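Long-range contacts in putative lipoprotein (Bacteroides ovatus, PDB 3OQQ), which is of unknown function but is probably a lipoprotein exported to the cell surface, and binds several calcium ions in the crystal: residues Gly127-Glu132 and Val150-Asp155; Asp40-Asp45 and Gln164-Thr169; Ala262-Thr267 and Pro352-Lys357. All blocks are in the same frame, centred on the assembly; numbering follows the deposited sequence.

Contact 1 of 3, residues Gly127-Glu132 and Val150-Asp155; sequences GVVMFE and VVFEYD. With CA (calcium ion), chain C.
Phe152 O is gripped from two neighbouring residues: Val129 N meets it at 2.7 Å in a nearly straight bond (176° at the hydrogen), and the CA-H of Val128 adds a longer contact at 3.5 Å. This carbonyl lies in the middle of a buried antiparallel strand pair, 127-131 with 150-155, whose short segments run at 158° to each other. Beta-branched valines suit such extended chains. On one face, Val129 stands beside Phe152 and presses CB over the ring, 3.8 Å from its centroid, in a CH-pi contact; the phenylalanine's chi1 of 63°, with CG between N and the carbonyl carbon, swings the ring across to its neighbour. Further along that face, Tyr154 lays its ring over Gly127, with Gly127 N 3.5 Å above the ring plane. A CB on Gly127 would collide with Tyr154 CE2, so glycine fits, as in aromatic rescue of glycine. Tyr154 OH goes on to bond Asn125. The reverse face carries Val128 CG2 against Val151 CG1 at 3.7 Å. Just past the strand end, Glu132 chelates calcium through OE1 at 2.5 Å and OE2 at 2.2 Å.

Contact 2 of 3, residues Asp40-Asp45 and Gln164-Thr169; sequences DVLVKD and QQMMET. With CA (calcium ion), chain E.
The side-chain amide of Gln165 reads the backbone of the 40-45 segment with both its ends. NE2 donates to Asp40 O at 2.7 Å, lying in that carbonyl's plane, while OE1 accepts Leu42 N at 2.9 Å from a donor raised above the amide's own carbonyl plane. Glutamine suits the place because one flat group supplies both a donor and an acceptor, and its chain, extended beyond CG (chi2 -172°), is long enough to span the gap. Beside this pair, Leu42 CD2 packs against Met166 CE, the selenomethionine methyl, at 3.7 Å; the two side chains cross at about a right angle, and the same CE reaches Lys44 CB at 3.6 Å. Leu42 CD2 also lies 3.4 Å from Gln164 NE2, whose amide partner OE1 binds calcium at 2.4 Å, a site completed by Asn114, Asp117 and waters. In the second shell, Arg47 NH1 bonds both Gln165 OE1 and Leu42 O, and Gly119 O takes a further bond from Gln165 NE2. A leucine in place of Gln165 would probably leave Asp40 O and Leu42 N without these mates and Arg47 with one acceptor fewer. Asp40 and Val41 form a G1 beta bulge opposite Val23, where strand 36-41 ends, and the 164-169 loop, between strands 150-161 and 173-184, packs against the bulge and the chain just past it.

Contact 3 of 3, residues Ala262-Thr267 and Pro352-Lys357; sequences AQAEGT and PTSAYK
Glu265 turns its carboxylate toward Ser354 so that each oxygen meets a different donor of that one residue; serine suits the place by offering a hydroxyl beside its own N-H, and a two-oxygen acid can take both. OE1 takes the hydroxyl, Ser354 OG, at a modelled 2.5 Å, a very short bond whose exact length is doubtful. OE2 takes Ser354 N at 3.0 Å, with the donor 50° out of the carboxylate plane, so the backbone N-H comes down on the group from above. A first torsion of 59°, setting CG between N and the carbonyl carbon, followed by a bend at chi2 of -92°, curls the glutamate across to its partner. Glutamate sits here at the third position of a type I beta turn, Gln263 to Gly266, which closes the hairpin between strands 253-263 and 266-272; Gly266 has backbone angles that would jam a CB against the preceding carbonyl. Across from it, residues 354-356 adopt helical angles just ahead of helix 357-364. Their first two N-H groups serve the acid: Ser354 N directly, and Ala355 N through a water at 3.2 Å, which gives hydrogens to Glu265 OE2 at 2.7 Å and Gln263 OE1 at 3.0 Å. Gln263 NE2 is held by Asp260. Thr353 OG1 turns to Glu344, while Thr353 CB lies 3.4 Å from Glu265 OE2.

How the contacts relate
Contacts 1 and 2 share a sheet: strand 36-41, which leads into contact 2, pairs with strand 122-131 of contact 1, although their centres lie 33 Å apart. In sequence contact 1 is nested inside the loop closed by contact 2, and each touches a different calcium ion: Asp146 and Asp149 join Glu132 in the first, and the second is the ion bound by Gln164. Contact 3 follows later in the chain. Its centre is 21 Å from that of contact 1, with nearest atoms about 10 Å apart, and 35 Å from that of contact 2. The side chain of Thr353 there lies about 4 Å from a triethylene glycol, probably from the crystallisation liquor.

Contact 1 of 3, residues Gly127-Glu132 and Val150-Asp155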
loop_
_atom_site.group_PDB
_atom_site.type_symbol
_atom_site.label_atom_id
_atom_site.label_comp_id
_atom_site.label_asym_id
_atom_site.label_seq_id
_atom_site.Cartn_x
_atom_site.Cartn_y
_atom_site.Cartn_z
ATOM N N GLY A 127 -3.315 -2.933 0.341
ATOM C CA GLY A 127 -3.237 -3.495 1.677
ATOM C C GLY A 127 -3.583 -2.458 2.723
ATOM O O GLY A 127 -3.957 -1.326 2.404
ATOM N N VAL A 128 -3.468 -2.845 3.979
ATOM C CA VAL A 128 -3.697 -1.943 5.104
ATOM C C VAL A 128 -2.442 -1.961 5.946
ATOM O O VAL A 128 -1.885 -3.028 6.211
ATOM C CB VAL A 128 -4.997 -2.206 5.938
ATOM C CG1 VAL A 128 -4.943 -3.535 6.706
ATOM C CG2 VAL A 128 -5.280 -1.020 6.878
ATOM N N VAL A 129 -1.978 -0.778 6.321
ATOM C CA VAL A 129 -0.779 -0.644 7.126
ATOM C C VAL A 129 -1.215 -0.308 8.528
ATOM O O VAL A 129 -2.038 0.591 8.733
ATOM C CB VAL A 129 0.216 0.387 6.553
ATOM C CG1 VAL A 129 1.415 0.540 7.474
ATOM C CG2 VAL A 129 0.676 -0.018 5.161
HETATM N N MSE A 130 -0.663 -1.040 9.497
HETATM C CA MSE A 130 -0.981 -0.839 10.904
HETATM C C MSE A 130 0.269 -0.618 11.675
HETATM O O MSE A 130 1.111 -1.497 11.715
HETATM C CB MSE A 130 -1.768 -2.033 11.458
HETATM C CG MSE A 130 -3.117 -2.171 10.807
HETATM SE SE MSE A 130 -4.202 -3.437 11.775
HETATM C CE MSE A 130 -5.613 -3.563 10.475
ATOM N N PHE A 131 0.366 0.543 12.340
ATOM C CA PHE A 131 1.558 0.904 13.097
ATOM C C PHE A 131 1.310 1.096 14.560
ATOM O O PHE A 131 0.234 1.532 14.954
ATOM C CB PHE A 131 2.132 2.227 12.562
ATOM C CG PHE A 131 3.189 2.053 11.529
ATOM C CD1 PHE A 131 4.486 1.680 11.891
ATOM C CD2 PHE A 131 2.916 2.292 10.187
ATOM C CE1 PHE A 131 5.480 1.541 10.923
ATOM C CE2 PHE A 131 3.910 2.115 9.216
ATOM C CZ PHE A 131 5.181 1.752 9.591
ATOM N N GLU A 132 2.359 0.823 15.353
ATOM C CA GLU A 132 2.534 1.122 16.773
ATOM C C GLU A 132 3.371 2.406 16.808
ATOM O O GLU A 132 4.271 2.558 15.986
ATOM C CB GLU A 132 3.199 -0.046 17.524
ATOM C CG GLU A 132 2.189 -0.971 18.203
ATOM C CD GLU A 132 1.281 -0.256 19.186
ATOM O OE1 GLU A 132 1.813 0.279 20.184
ATOM O OE2 GLU A 132 0.049 -0.202 18.957
ATOM N N VAL A 150 -1.713 4.148 14.024
ATOM C CA VAL A 150 -1.919 4.709 12.694
ATOM C C VAL A 150 -2.399 3.549 11.830
ATOM O O VAL A 150 -1.748 2.500 11.750
ATOM C CB VAL A 150 -0.759 5.496 12.015
ATOM C CG1 VAL A 150 -1.246 6.133 10.705
ATOM C CG2 VAL A 150 -0.184 6.579 12.932
ATOM N N VAL A 151 -3.587 3.695 11.265
ATOM C CA VAL A 151 -4.132 2.626 10.416
ATOM C C VAL A 151 -4.453 3.294 9.110
ATOM O O VAL A 151 -5.218 4.262 9.086
ATOM C CB VAL A 151 -5.336 1.869 11.028
ATOM C CG1 VAL A 151 -5.822 0.742 10.122
ATOM C CG2 VAL A 151 -5.020 1.335 12.421
ATOM N N PHE A 152 -3.800 2.853 8.041
ATOM C CA PHE A 152 -4.105 3.423 6.739
ATOM C C PHE A 152 -4.113 2.400 5.670
ATOM O O PHE A 152 -3.280 1.513 5.665
ATOM C CB PHE A 152 -3.155 4.562 6.361
ATOM C CG PHE A 152 -1.689 4.248 6.191
ATOM C CD1 PHE A 152 -0.812 4.333 7.273
ATOM C CD2 PHE A 152 -1.155 4.006 4.927
ATOM C CE1 PHE A 152 0.553 4.144 7.102
ATOM C CE2 PHE A 152 0.213 3.797 4.762
ATOM C CZ PHE A 152 1.059 3.894 5.852
ATOM N N GLU A 153 -5.031 2.550 4.737
ATOM C CA GLU A 153 -5.119 1.693 3.554
ATOM C C GLU A 153 -4.327 2.284 2.437
ATOM O O GLU A 153 -4.263 3.505 2.286
ATOM C CB GLU A 153 -6.574 1.529 3.086
ATOM C CG GLU A 153 -7.547 1.216 4.202
ATOM C CD GLU A 153 -8.966 0.901 3.771
ATOM O OE1 GLU A 153 -9.348 1.297 2.645
ATOM O OE2 GLU A 153 -9.687 0.242 4.557
ATOM N N TYR A 154 -3.764 1.443 1.608
ATOM C CA TYR A 154 -3.045 1.981 0.465
ATOM C C TYR A 154 -3.457 1.249 -0.760
ATOM O O TYR A 154 -3.886 0.097 -0.688
ATOM C CB TYR A 154 -1.516 1.910 0.638
ATOM C CG TYR A 154 -0.952 0.514 0.491
ATOM C CD1 TYR A 154 -0.566 0.024 -0.758
ATOM C CD2 TYR A 154 -0.819 -0.326 1.593
ATOM C CE1 TYR A 154 -0.020 -1.245 -0.899
ATOM C CE2 TYR A 154 -0.253 -1.596 1.465
ATOM C CZ TYR A 154 0.106 -2.062 0.211
ATOM O OH TYR A 154 0.638 -3.315 0.055
ATOM N N ASP A 155 -3.223 1.880 -1.903
ATOM C CA ASP A 155 -3.499 1.285 -3.205
ATOM C C ASP A 155 -2.474 1.784 -4.169
ATOM O O ASP A 155 -2.331 2.990 -4.341
ATOM C CB ASP A 155 -4.911 1.651 -3.691
ATOM C CG ASP A 155 -5.357 0.778 -4.842
ATOM O OD1 ASP A 155 -4.836 0.966 -5.972
ATOM O OD2 ASP A 155 -6.211 -0.099 -4.619
HETATM CA CA CA C . -0.453 1.204 20.569
HETATM O O HOH W 1 -1.750 2.693 21.861
HETATM O O HOH W 2 1.014 2.593 21.832
HETATM O O HOH W 3 -0.545 -0.455 22.326
#

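Contact 2 of 3, residues Asp40-Asp45 and Gln164-Thr169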
loop_
_atom_site.group_PDB
_atom_site.type_symbol
_atom_site.label_atom_id
_atom_site.label_comp_id
_atom_site.label_asym_id
_atom_site.label_seq_id
_atom_site.Cartn_x
_atom_site.Cartn_y
_atom_site.Cartn_z
ATOM N N ASP A 40 -6.018 -5.436 -17.692
ATOM C CA ASP A 40 -5.938 -5.172 -19.138
ATOM C C ASP A 40 -4.677 -5.793 -19.790
ATOM O O ASP A 40 -3.921 -5.112 -20.485
ATOM C CB ASP A 40 -6.032 -3.644 -19.405
ATOM C CG ASP A 40 -7.419 -3.079 -19.117
ATOM O OD1 ASP A 40 -8.419 -3.758 -19.448
ATOM O OD2 ASP A 40 -7.504 -1.952 -18.589
ATOM N N VAL A 41 -4.497 -7.108 -19.573
ATOM C CA VAL A 41 -3.372 -7.922 -20.043
ATOM C C VAL A 41 -3.666 -8.529 -21.396
ATOM O O VAL A 41 -4.674 -9.212 -21.551
ATOM C CB VAL A 41 -3.088 -9.050 -19.011
ATOM C CG1 VAL A 41 -1.871 -9.883 -19.395
ATOM C CG2 VAL A 41 -2.938 -8.476 -17.612
ATOM N N LEU A 42 -2.760 -8.335 -22.355
ATOM C CA LEU A 42 -2.890 -8.953 -23.670
ATOM C C LEU A 42 -2.274 -10.353 -23.600
ATOM O O LEU A 42 -1.126 -10.499 -23.166
ATOM C CB LEU A 42 -2.210 -8.077 -24.744
ATOM C CG LEU A 42 -1.958 -8.692 -26.120
ATOM C CD1 LEU A 42 -3.260 -9.003 -26.846
ATOM C CD2 LEU A 42 -1.104 -7.780 -26.952
ATOM N N VAL A 43 -3.042 -11.378 -23.998
ATOM C CA VAL A 43 -2.554 -12.757 -24.015
ATOM C C VAL A 43 -2.600 -13.235 -25.447
ATOM O O VAL A 43 -3.660 -13.611 -25.935
ATOM C CB VAL A 43 -3.306 -13.728 -23.057
ATOM C CG1 VAL A 43 -2.645 -15.108 -23.046
ATOM C CG2 VAL A 43 -3.390 -13.169 -21.640
ATOM N N LYS A 44 -1.452 -13.182 -26.129
ATOM C CA LYS A 44 -1.287 -13.664 -27.502
ATOM C C LYS A 44 -0.567 -15.001 -27.367
ATOM O O LYS A 44 0.599 -15.037 -26.958
ATOM C CB LYS A 44 -0.530 -12.643 -28.372
ATOM C CG LYS A 44 -0.545 -12.973 -29.860
ATOM C CD LYS A 44 0.646 -12.365 -30.582
ATOM C CE LYS A 44 0.795 -12.934 -31.974
ATOM N NZ LYS A 44 2.143 -12.662 -32.535
ATOM N N ASP A 45 -1.311 -16.098 -27.608
ATOM C CA ASP A 45 -0.909 -17.504 -27.472
ATOM C C ASP A 45 -0.785 -17.809 -25.963
ATOM O O ASP A 45 -1.758 -18.261 -25.344
ATOM C CB ASP A 45 0.375 -17.853 -28.272
ATOM C CG ASP A 45 0.434 -17.273 -29.680
ATOM O OD1 ASP A 45 -0.488 -17.558 -30.483
ATOM O OD2 ASP A 45 1.403 -16.542 -29.981
ATOM N N GLN A 164 1.959 -0.734 -27.438
ATOM C CA GLN A 164 1.712 -2.162 -27.626
ATOM C C GLN A 164 2.363 -2.977 -26.497
ATOM O O GLN A 164 3.485 -2.669 -26.066
ATOM C CB GLN A 164 2.266 -2.600 -29.002
ATOM C CG GLN A 164 1.973 -4.050 -29.414
ATOM C CD GLN A 164 0.510 -4.426 -29.588
ATOM O OE1 GLN A 164 -0.318 -3.674 -30.113
ATOM N NE2 GLN A 164 0.186 -5.652 -29.238
ATOM N N GLN A 165 1.666 -4.029 -26.043
ATOM C CA GLN A 165 2.170 -4.918 -25.000
ATOM C C GLN A 165 3.134 -5.963 -25.586
ATOM O O GLN A 165 3.143 -6.177 -26.799
ATOM C CB GLN A 165 0.998 -5.608 -24.274
ATOM C CG GLN A 165 0.112 -4.633 -23.502
ATOM C CD GLN A 165 -0.921 -5.313 -22.641
ATOM O OE1 GLN A 165 -0.689 -6.386 -22.083
ATOM N NE2 GLN A 165 -2.056 -4.650 -22.442
HETATM N N MSE A 166 3.940 -6.606 -24.707
HETATM C CA MSE A 166 4.899 -7.688 -24.998
HETATM C C MSE A 166 5.972 -7.280 -26.027
HETATM O O MSE A 166 6.102 -7.896 -27.091
HETATM C CB MSE A 166 4.178 -8.975 -25.449
HETATM C CG MSE A 166 3.377 -9.625 -24.345
HETATM SE SE MSE A 166 2.413 -11.204 -24.926
HETATM C CE MSE A 166 1.379 -10.410 -26.334
HETATM N N MSE A 167 6.765 -6.261 -25.668
HETATM C CA MSE A 167 7.866 -5.749 -26.477
HETATM C C MSE A 167 9.202 -6.208 -25.879
HETATM O O MSE A 167 9.257 -6.527 -24.688
HETATM C CB MSE A 167 7.810 -4.208 -26.558
HETATM C CG MSE A 167 6.508 -3.655 -27.152
HETATM SE SE MSE A 167 6.340 -3.795 -29.111
HETATM C CE MSE A 167 5.333 -5.423 -29.249
ATOM N N GLU A 168 10.268 -6.258 -26.706
ATOM C CA GLU A 168 11.623 -6.616 -26.268
ATOM C C GLU A 168 12.226 -5.410 -25.537
ATOM O O GLU A 168 12.698 -5.536 -24.408
ATOM C CB GLU A 168 12.496 -7.045 -27.469
ATOM C CG GLU A 168 11.994 -8.275 -28.201
ATOM C CD GLU A 168 12.145 -9.581 -27.447
ATOM O OE1 GLU A 168 13.240 -10.182 -27.519
ATOM O OE2 GLU A 168 11.162 -10.016 -26.805
ATOM N N THR A 169 12.174 -4.235 -26.201
ATOM C CA THR A 169 12.599 -2.906 -25.757
ATOM C C THR A 169 11.374 -1.989 -25.905
ATOM O O THR A 169 10.591 -2.174 -26.838
ATOM C CB THR A 169 13.812 -2.440 -26.568
HETATM CA CA CA E . -2.543 -3.087 -30.753
HETATM O O HOH W 4 -4.007 -1.573 -31.320
HETATM O O HOH W 5 -2.055 -1.976 -28.396
#

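Contact 3 of 3, residues Ala262-Thr267 and Pro352-Lys357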
loop_
_atom_site.group_PDB
_atom_site.type_symbol
_atom_site.label_atom_id
_atom_site.label_comp_id
_atom_site.label_asym_id
_atom_site.label_seq_id
_atom_site.Cartn_x
_atom_site.Cartn_y
_atom_site.Cartn_z
ATOM N N ALA A 262 13.184 13.861 -5.279
ATOM C CA ALA A 262 14.625 14.079 -5.362
ATOM C C ALA A 262 15.483 13.456 -4.229
ATOM O O ALA A 262 16.691 13.683 -4.195
ATOM C CB ALA A 262 14.897 15.576 -5.470
ATOM N N GLN A 263 14.915 12.634 -3.378
ATOM C CA GLN A 263 15.694 11.992 -2.312
ATOM C C GLN A 263 16.510 10.829 -2.876
ATOM O O GLN A 263 16.067 10.207 -3.830
ATOM C CB GLN A 263 14.775 11.520 -1.177
ATOM C CG GLN A 263 14.179 12.685 -0.364
ATOM C CD GLN A 263 15.209 13.584 0.290
ATOM O OE1 GLN A 263 16.142 13.127 0.965
ATOM N NE2 GLN A 263 15.086 14.890 0.070
ATOM N N ALA A 264 17.682 10.533 -2.297
ATOM C CA ALA A 264 18.553 9.442 -2.756
ATOM C C ALA A 264 17.853 8.060 -2.812
ATOM O O ALA A 264 18.035 7.330 -3.789
ATOM C CB ALA A 264 19.772 9.348 -1.862
ATOM N N GLU A 265 17.044 7.725 -1.798
ATOM C CA GLU A 265 16.355 6.423 -1.651
ATOM C C GLU A 265 15.144 6.259 -2.580
ATOM O O GLU A 265 14.616 5.153 -2.714
ATOM C CB GLU A 265 15.904 6.215 -0.189
ATOM C CG GLU A 265 14.949 7.288 0.328
ATOM C CD GLU A 265 15.584 8.465 1.033
ATOM O OE1 GLU A 265 16.657 8.939 0.590
ATOM O OE2 GLU A 265 15.002 8.911 2.046
ATOM N N GLY A 266 14.697 7.348 -3.190
ATOM C CA GLY A 266 13.539 7.302 -4.071
ATOM C C GLY A 266 12.583 8.423 -3.741
ATOM O O GLY A 266 12.991 9.389 -3.089
ATOM N N THR A 267 11.315 8.316 -4.200
ATOM C CA THR A 267 10.270 9.344 -3.961
ATOM C C THR A 267 9.760 9.246 -2.515
ATOM O O THR A 267 9.346 8.166 -2.069
ATOM C CB THR A 267 9.132 9.203 -4.996
ATOM O OG1 THR A 267 9.711 9.227 -6.300
ATOM C CG2 THR A 267 8.080 10.324 -4.881
ATOM N N PRO A 352 15.294 3.827 7.770
ATOM C CA PRO A 352 14.785 5.202 7.950
ATOM C C PRO A 352 15.006 5.987 6.659
ATOM O O PRO A 352 15.824 5.563 5.840
ATOM C CB PRO A 352 15.698 5.765 9.052
ATOM C CG PRO A 352 16.969 5.014 8.890
ATOM C CD PRO A 352 16.545 3.619 8.533
ATOM N N THR A 353 14.340 7.134 6.484
ATOM C CA THR A 353 14.651 7.968 5.325
ATOM C C THR A 353 16.085 8.483 5.513
ATOM O O THR A 353 16.547 8.518 6.658
ATOM C CB THR A 353 13.645 9.134 5.206
ATOM O OG1 THR A 353 13.816 9.989 6.329
ATOM C CG2 THR A 353 12.194 8.672 5.107
ATOM N N SER A 354 16.766 8.929 4.436
ATOM C CA SER A 354 18.115 9.542 4.512
ATOM C C SER A 354 18.154 10.716 5.501
ATOM O O SER A 354 19.153 10.905 6.174
ATOM C CB SER A 354 18.557 10.068 3.147
ATOM O OG SER A 354 18.553 9.030 2.186
ATOM N N ALA A 355 17.076 11.508 5.573
ATOM C CA ALA A 355 16.977 12.666 6.468
ATOM C C ALA A 355 16.958 12.235 7.926
ATOM O O ALA A 355 17.549 12.899 8.766
ATOM C CB ALA A 355 15.707 13.443 6.154
ATOM N N TYR A 356 16.303 11.107 8.226
ATOM C CA TYR A 356 16.217 10.635 9.599
ATOM C C TYR A 356 17.364 9.717 9.984
ATOM O O TYR A 356 17.562 9.474 11.184
ATOM C CB TYR A 356 14.874 9.908 9.818
ATOM C CG TYR A 356 14.578 9.668 11.274
ATOM C CD1 TYR A 356 14.382 10.733 12.150
ATOM C CD2 TYR A 356 14.559 8.375 11.799
ATOM C CE1 TYR A 356 14.149 10.522 13.505
ATOM C CE2 TYR A 356 14.335 8.152 13.159
ATOM C CZ TYR A 356 14.135 9.231 14.009
ATOM O OH TYR A 356 13.930 9.044 15.354
ATOM N N LYS A 357 18.109 9.200 8.984
ATOM C CA LYS A 357 19.178 8.208 9.162
ATOM C C LYS A 357 20.114 8.493 10.359
ATOM O O LYS A 357 20.347 7.581 11.176
ATOM C CB LYS A 357 20.013 8.041 7.881
ATOM C CG LYS A 357 20.752 6.707 7.846
ATOM C CD LYS A 357 22.031 6.772 7.036
ATOM C CE LYS A 357 22.745 5.441 7.034
ATOM N NZ LYS A 357 24.221 5.609 6.925
HETATM O O HOH W 6 14.970 11.408 3.164
#